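Local coordinates for protein probable tRNA pseudouridine synthase D (Methanosarcina mazei, PDB 1Z2Z) that probably converts uridine 13 of transfer RNAs into pseudouridine, acting as an RNA-binding isomerase of the TruD family, at residues I30-V35 against T138-E143; G165-F170 against L426-K431. One frame throughout, in Å; residues are numbered along the deposited sequence.

Contact 1 of 2, residues I30-V35 against T138-E143; sequences IEDFIV and TVRNIE
Where strands 33-39 and 130-142 run antiparallel in the large mixed sheet of this pseudouridine synthase fold, D32 meets T138 and R140, with a salt bridge beside the start of strand 33-39, where it pairs with strand 130-142. D32 ends the short 3-10 turn that leads into strand 33-39, and both its backbone and its carboxylate reach the neighbouring strand. The backbone link runs from T138 N to D32 O (2.9 Å). The carboxylate meets R140 side-on: NE gives its N-H to the syn side of OD1 (2.6 Å), and NH1 reaches OD2 in a weak bond at 3.2 Å. The two flat groups are far from coplanar, their planes lying 41° apart. R140 gets there with its chain extended from CG to NE, chi4 (-65°) then turning the guanidinium so that its NE-NH1 side meets D32. T138 packs on one face of the guanidinium, its CG2 3.9 Å off the plane over its centre and 3.8 Å from D32 OD2. R140 NH2 also makes a long, weak ion pair with E402. A leucine in place of R140 would probably leave the buried D32 carboxylate without its countercharge and freer to turn. D32 OD1 also takes a weak bond from E29 N. The D32 side chain lies about 11 Å from that of D86, the predicted nucleophile. A water completes the join, donating to D32 O and T138 O, both at 2.8 Å, and lying in plane at the edge of the F33 ring.

Contact 2 of 2, residues G165-F170 against L426-K431; sequences GVPNFF and LREYMK
Packing contacts come first: V166 packs on the aliphatic part of E428, while the P167 ring meets its carboxylate. V166 CB is 4.0 Å from E428 CG, with V166 CG1 at 4.1 Å, and the two side chains pass alongside, running in opposite senses. E428 places its CG beside the backbone N (chi1 -61°) and bends again at chi2, which carries the carboxylate over to the proline ring; P167 CG there approaches OE1 to 3.7 Å. This is a strand-to-helix contact: strand 165-167, half of a small antiparallel pair with 389-391, packs on helix 423-430 close to the end of the chain, while helix 146-163 adds I160 beside V166. Beyond the strand, N168 centres an inverse gamma turn, and F169, just after it, meets R427. The aromatic contact is made there. R427 NH2 approaches F169 CE2 obliquely at 3.6 Å, and the ring and guanidinium planes stand nearly perpendicular, 89° apart. A bend at chi3 (95°) turns the end of the arginine toward the phenylalanine. The polar ends of R427 and E428 are bonded to each other and to residues near the N-terminus. R427 NH2 forms a salt bridge with E428 OE1 at 3.5 Å and a hydrogen bond with L14 O, while NH1 pairs with E7. E428 OE2 accepts from T17 N, which helps fix the carboxylate facing P167. Just past the helix, at positive phi, K431 folds back so that NZ donates to E428 O (2.8 Å), and NZ is also bonded to the hydroxyls of T17 and T19.

Overall arrangement
Contacts 1 and 2 are both buried and their centres lie about 17 Å apart, with contact 2 the nearer to the middle of the chain. They join different elements: contact 1 ties the 3-10 turn that leads into strand 33-39 to strand 130-142, whereas contact 2 sets a short strand and the turn after it against the last helix. They touch each other through V139 CG1 and M430 CE (3.7 Å), and strand 408-417 lies beside both, with V411 touching T138, and L412 touching L426 and Y429. The chemistry differs accordingly: hydrogen bonds and a salt bridge cross contact 1, while contact 2 is crossed by packing alone, the charged groups of R427 and E428 pairing with each other and with residues near the N-terminus.

Contact 1 of 2, residues I30-V35 against T138-E143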
loop_
_atom_site.group_PDB
_atom_site.type_symbol
_atom_site.label_atom_id
_atom_site.label_comp_id
_atom_site.label_asym_id
_atom_site.label_seq_id
_atom_site.Cartn_x
_atom_site.Cartn_y
_atom_site.Cartn_z
ATOM N N ILE A 30 -13.521 17.737 -2.161
ATOM C CA ILE A 30 -13.774 16.492 -2.869
ATOM C C ILE A 30 -13.052 16.480 -4.218
ATOM O O ILE A 30 -12.258 15.589 -4.474
ATOM C CB ILE A 30 -15.290 16.273 -3.071
ATOM C CG1 ILE A 30 -16.046 16.623 -1.780
ATOM C CG2 ILE A 30 -15.567 14.831 -3.428
ATOM C CD1 ILE A 30 -15.698 15.764 -0.575
ATOM N N GLU A 31 -13.277 17.474 -5.067
ATOM C CA GLU A 31 -12.598 17.470 -6.356
ATOM C C GLU A 31 -11.057 17.578 -6.290
ATOM O O GLU A 31 -10.393 17.539 -7.323
ATOM C CB GLU A 31 -13.143 18.582 -7.265
ATOM C CG GLU A 31 -14.553 18.350 -7.819
ATOM C CD GLU A 31 -15.632 18.401 -6.744
ATOM O OE1 GLU A 31 -15.387 19.018 -5.676
ATOM O OE2 GLU A 31 -16.732 17.836 -6.975
ATOM N N ASP A 32 -10.480 17.706 -5.100
ATOM C CA ASP A 32 -9.023 17.821 -4.997
ATOM C C ASP A 32 -8.313 16.479 -5.107
ATOM O O ASP A 32 -7.079 16.395 -5.009
ATOM C CB ASP A 32 -8.615 18.499 -3.685
ATOM C CG ASP A 32 -8.699 20.019 -3.759
ATOM O OD1 ASP A 32 -8.399 20.672 -2.739
ATOM O OD2 ASP A 32 -9.063 20.552 -4.834
ATOM N N PHE A 33 -9.096 15.428 -5.313
ATOM C CA PHE A 33 -8.544 14.089 -5.445
ATOM C C PHE A 33 -9.336 13.321 -6.484
ATOM O O PHE A 33 -10.277 12.608 -6.149
ATOM C CB PHE A 33 -8.603 13.346 -4.108
ATOM C CG PHE A 33 -7.511 12.332 -3.944
ATOM C CD1 PHE A 33 -6.333 12.664 -3.285
ATOM C CD2 PHE A 33 -7.635 11.066 -4.492
ATOM C CE1 PHE A 33 -5.292 11.751 -3.178
ATOM C CE2 PHE A 33 -6.598 10.143 -4.392
ATOM C CZ PHE A 33 -5.425 10.489 -3.733
ATOM N N ILE A 34 -8.956 13.460 -7.746
ATOM C CA ILE A 34 -9.669 12.766 -8.795
ATOM C C ILE A 34 -8.955 11.493 -9.206
ATOM O O ILE A 34 -7.767 11.504 -9.520
ATOM C CB ILE A 34 -9.876 13.692 -9.990
ATOM C CG1 ILE A 34 -10.726 14.891 -9.519
ATOM C CG2 ILE A 34 -10.507 12.932 -11.149
ATOM C CD1 ILE A 34 -11.168 15.848 -10.598
ATOM N N VAL A 35 -9.686 10.386 -9.174
ATOM C CA VAL A 35 -9.130 9.086 -9.525
ATOM C C VAL A 35 -9.985 8.433 -10.592
ATOM O O VAL A 35 -11.111 8.036 -10.313
ATOM C CB VAL A 35 -9.123 8.151 -8.320
ATOM C CG1 VAL A 35 -8.495 6.838 -8.700
ATOM C CG2 VAL A 35 -8.412 8.794 -7.169
ATOM N N THR A 138 -4.512 17.352 -5.808
ATOM C CA THR A 138 -4.274 18.778 -5.618
ATOM C C THR A 138 -3.840 19.058 -4.189
ATOM O O THR A 138 -4.585 18.784 -3.252
ATOM C CB THR A 138 -5.548 19.584 -5.881
ATOM O OG1 THR A 138 -5.909 19.466 -7.262
ATOM C CG2 THR A 138 -5.335 21.056 -5.521
ATOM N N VAL A 139 -2.640 19.608 -4.029
ATOM C CA VAL A 139 -2.124 19.940 -2.711
ATOM C C VAL A 139 -2.444 21.429 -2.556
ATOM O O VAL A 139 -2.256 22.203 -3.499
ATOM C CB VAL A 139 -0.572 19.693 -2.629
ATOM C CG1 VAL A 139 -0.103 19.705 -1.183
ATOM C CG2 VAL A 139 -0.205 18.360 -3.277
ATOM N N ARG A 140 -2.959 21.819 -1.389
ATOM C CA ARG A 140 -3.324 23.217 -1.101
ATOM C C ARG A 140 -2.726 23.714 0.220
ATOM O O ARG A 140 -2.391 22.918 1.095
ATOM C CB ARG A 140 -4.853 23.369 -1.012
ATOM C CG ARG A 140 -5.619 23.176 -2.302
ATOM C CD ARG A 140 -7.097 23.429 -2.072
ATOM N NE ARG A 140 -7.903 23.207 -3.274
ATOM C CZ ARG A 140 -7.819 23.933 -4.385
ATOM N NH1 ARG A 140 -8.586 23.653 -5.425
ATOM N NH2 ARG A 140 -6.967 24.944 -4.466
ATOM N N ASN A 141 -2.607 25.036 0.351
ATOM C CA ASN A 141 -2.088 25.676 1.566
ATOM C C ASN A 141 -0.582 25.529 1.787
ATOM O O ASN A 141 -0.119 25.232 2.896
ATOM C CB ASN A 141 -2.821 25.146 2.800
ATOM C CG ASN A 141 -2.792 26.126 3.952
ATOM O OD1 ASN A 141 -3.078 25.772 5.097
ATOM N ND2 ASN A 141 -2.461 27.375 3.651
ATOM N N ILE A 142 0.177 25.744 0.725
ATOM C CA ILE A 142 1.613 25.649 0.809
ATOM C C ILE A 142 2.215 27.009 1.142
ATOM O O ILE A 142 1.848 28.035 0.558
ATOM C CB ILE A 142 2.216 25.127 -0.510
ATOM C CG1 ILE A 142 3.749 25.170 -0.427
ATOM C CG2 ILE A 142 1.696 25.943 -1.667
ATOM C CD1 ILE A 142 4.461 24.661 -1.670
ATOM N N GLU A 143 3.150 26.991 2.090
ATOM C CA GLU A 143 3.839 28.188 2.553
ATOM C C GLU A 143 4.744 28.802 1.478
ATOM O O GLU A 143 5.766 29.404 1.803
ATOM C CB GLU A 143 4.676 27.850 3.803
ATOM C CG GLU A 143 5.851 26.874 3.551
ATOM C CD GLU A 143 6.635 26.509 4.817
ATOM O OE1 GLU A 143 7.135 27.428 5.511
ATOM O OE2 GLU A 143 6.762 25.295 5.113
HETATM O O HOH W 1 -6.015 16.501 -2.383
#

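Contact 2 of 2, residues G165-F170 against L426-K431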
loop_
_atom_site.group_PDB
_atom_site.type_symbol
_atom_site.label_atom_id
_atom_site.label_comp_id
_atom_site.label_asym_id
_atom_site.label_seq_id
_atom_site.Cartn_x
_atom_site.Cartn_y
_atom_site.Cartn_z
ATOM N N GLY A 165 11.638 7.209 -11.210
ATOM C CA GLY A 165 10.345 7.352 -10.567
ATOM C C GLY A 165 10.528 7.590 -9.081
ATOM O O GLY A 165 11.425 8.337 -8.676
ATOM N N VAL A 166 9.690 6.957 -8.266
ATOM C CA VAL A 166 9.785 7.107 -6.820
ATOM C C VAL A 166 10.064 5.737 -6.200
ATOM O O VAL A 166 9.710 4.712 -6.773
ATOM C CB VAL A 166 8.488 7.769 -6.238
ATOM C CG1 VAL A 166 8.130 8.986 -7.077
ATOM C CG2 VAL A 166 7.333 6.794 -6.197
ATOM N N PRO A 167 10.740 5.699 -5.042
ATOM C CA PRO A 167 11.039 4.413 -4.411
ATOM C C PRO A 167 9.810 3.589 -4.136
ATOM O O PRO A 167 8.749 4.125 -3.833
ATOM C CB PRO A 167 11.791 4.805 -3.134
ATOM C CG PRO A 167 11.302 6.181 -2.851
ATOM C CD PRO A 167 11.238 6.812 -4.220
ATOM N N ASN A 168 9.957 2.279 -4.252
ATOM C CA ASN A 168 8.835 1.396 -4.014
ATOM C C ASN A 168 8.686 1.035 -2.540
ATOM O O ASN A 168 8.582 -0.142 -2.188
ATOM C CB ASN A 168 8.976 0.124 -4.841
ATOM C CG ASN A 168 7.661 -0.598 -4.991
ATOM O OD1 ASN A 168 6.771 -0.113 -5.697
ATOM N ND2 ASN A 168 7.508 -1.742 -4.304
ATOM N N PHE A 169 8.670 2.055 -1.685
ATOM C CA PHE A 169 8.536 1.873 -0.233
ATOM C C PHE A 169 7.192 1.277 0.188
ATOM O O PHE A 169 6.186 1.428 -0.509
ATOM C CB PHE A 169 8.699 3.217 0.480
ATOM C CG PHE A 169 10.128 3.690 0.608
ATOM C CD1 PHE A 169 11.046 2.983 1.377
ATOM C CD2 PHE A 169 10.536 4.877 0.006
ATOM C CE1 PHE A 169 12.347 3.455 1.546
ATOM C CE2 PHE A 169 11.836 5.356 0.169
ATOM C CZ PHE A 169 12.741 4.645 0.940
ATOM N N PHE A 170 7.177 0.607 1.339
ATOM C CA PHE A 170 5.946 0.025 1.873
ATOM C C PHE A 170 5.287 1.055 2.796
ATOM O O PHE A 170 5.736 1.286 3.922
ATOM C CB PHE A 170 6.229 -1.284 2.634
ATOM C CG PHE A 170 6.125 -2.528 1.771
ATOM C CD1 PHE A 170 4.879 -3.059 1.435
ATOM C CD2 PHE A 170 7.267 -3.119 1.230
ATOM C CE1 PHE A 170 4.773 -4.147 0.572
ATOM C CE2 PHE A 170 7.173 -4.207 0.363
ATOM C CZ PHE A 170 5.927 -4.719 0.034
ATOM N N LEU A 426 3.131 10.872 -3.692
ATOM C CA LEU A 426 2.964 12.130 -2.979
ATOM C C LEU A 426 4.041 12.418 -1.947
ATOM O O LEU A 426 4.491 13.551 -1.826
ATOM C CB LEU A 426 1.599 12.148 -2.305
ATOM C CG LEU A 426 0.414 12.221 -3.265
ATOM C CD1 LEU A 426 -0.866 12.199 -2.451
ATOM C CD2 LEU A 426 0.487 13.484 -4.117
ATOM N N ARG A 427 4.450 11.394 -1.206
ATOM C CA ARG A 427 5.478 11.558 -0.187
ATOM C C ARG A 427 6.737 12.283 -0.711
ATOM O O ARG A 427 7.292 13.134 -0.024
ATOM C CB ARG A 427 5.853 10.192 0.384
ATOM C CG ARG A 427 6.677 10.259 1.655
ATOM C CD ARG A 427 7.046 8.861 2.153
ATOM N NE ARG A 427 8.368 8.461 1.688
ATOM C CZ ARG A 427 9.503 8.733 2.324
ATOM N NH1 ARG A 427 9.495 9.401 3.468
ATOM N NH2 ARG A 427 10.655 8.354 1.800
ATOM N N GLU A 428 7.190 11.963 -1.921
ATOM C CA GLU A 428 8.378 12.624 -2.457
ATOM C C GLU A 428 8.095 14.080 -2.832
ATOM O O GLU A 428 9.018 14.887 -2.957
ATOM C CB GLU A 428 8.926 11.875 -3.684
ATOM C CG GLU A 428 9.363 10.430 -3.419
ATOM C CD GLU A 428 10.485 10.301 -2.390
ATOM O OE1 GLU A 428 10.320 9.485 -1.446
ATOM O OE2 GLU A 428 11.525 11.000 -2.520
ATOM N N TYR A 429 6.817 14.409 -3.014
ATOM C CA TYR A 429 6.421 15.771 -3.360
ATOM C C TYR A 429 6.060 16.626 -2.166
ATOM O O TYR A 429 6.290 17.833 -2.180
ATOM C CB TYR A 429 5.222 15.785 -4.301
ATOM C CG TYR A 429 5.588 15.554 -5.731
ATOM C CD1 TYR A 429 5.779 14.268 -6.213
ATOM C CD2 TYR A 429 5.761 16.627 -6.609
ATOM C CE1 TYR A 429 6.127 14.051 -7.530
ATOM C CE2 TYR A 429 6.117 16.415 -7.937
ATOM C CZ TYR A 429 6.297 15.121 -8.385
ATOM O OH TYR A 429 6.656 14.877 -9.684
HETATM N N MSE A 430 5.484 16.017 -1.138
HETATM C CA MSE A 430 5.084 16.779 0.032
HETATM C C MSE A 430 6.023 16.611 1.196
HETATM O O MSE A 430 6.145 17.505 2.031
HETATM C CB MSE A 430 3.687 16.377 0.489
HETATM C CG MSE A 430 2.570 16.819 -0.421
HETATM SE SE MSE A 430 0.939 15.906 0.074
HETATM C CE MSE A 430 0.291 17.158 1.407
ATOM N N LYS A 431 6.674 15.459 1.259
ATOM C CA LYS A 431 7.597 15.160 2.352
ATOM C C LYS A 431 7.038 15.665 3.678
ATOM O O LYS A 431 7.649 16.504 4.329
ATOM C CB LYS A 431 8.973 15.800 2.096
ATOM C CG LYS A 431 9.687 15.292 0.841
ATOM C CD LYS A 431 11.140 15.741 0.791
ATOM C CE LYS A 431 11.822 15.313 -0.496
ATOM N NZ LYS A 431 11.319 16.019 -1.716
#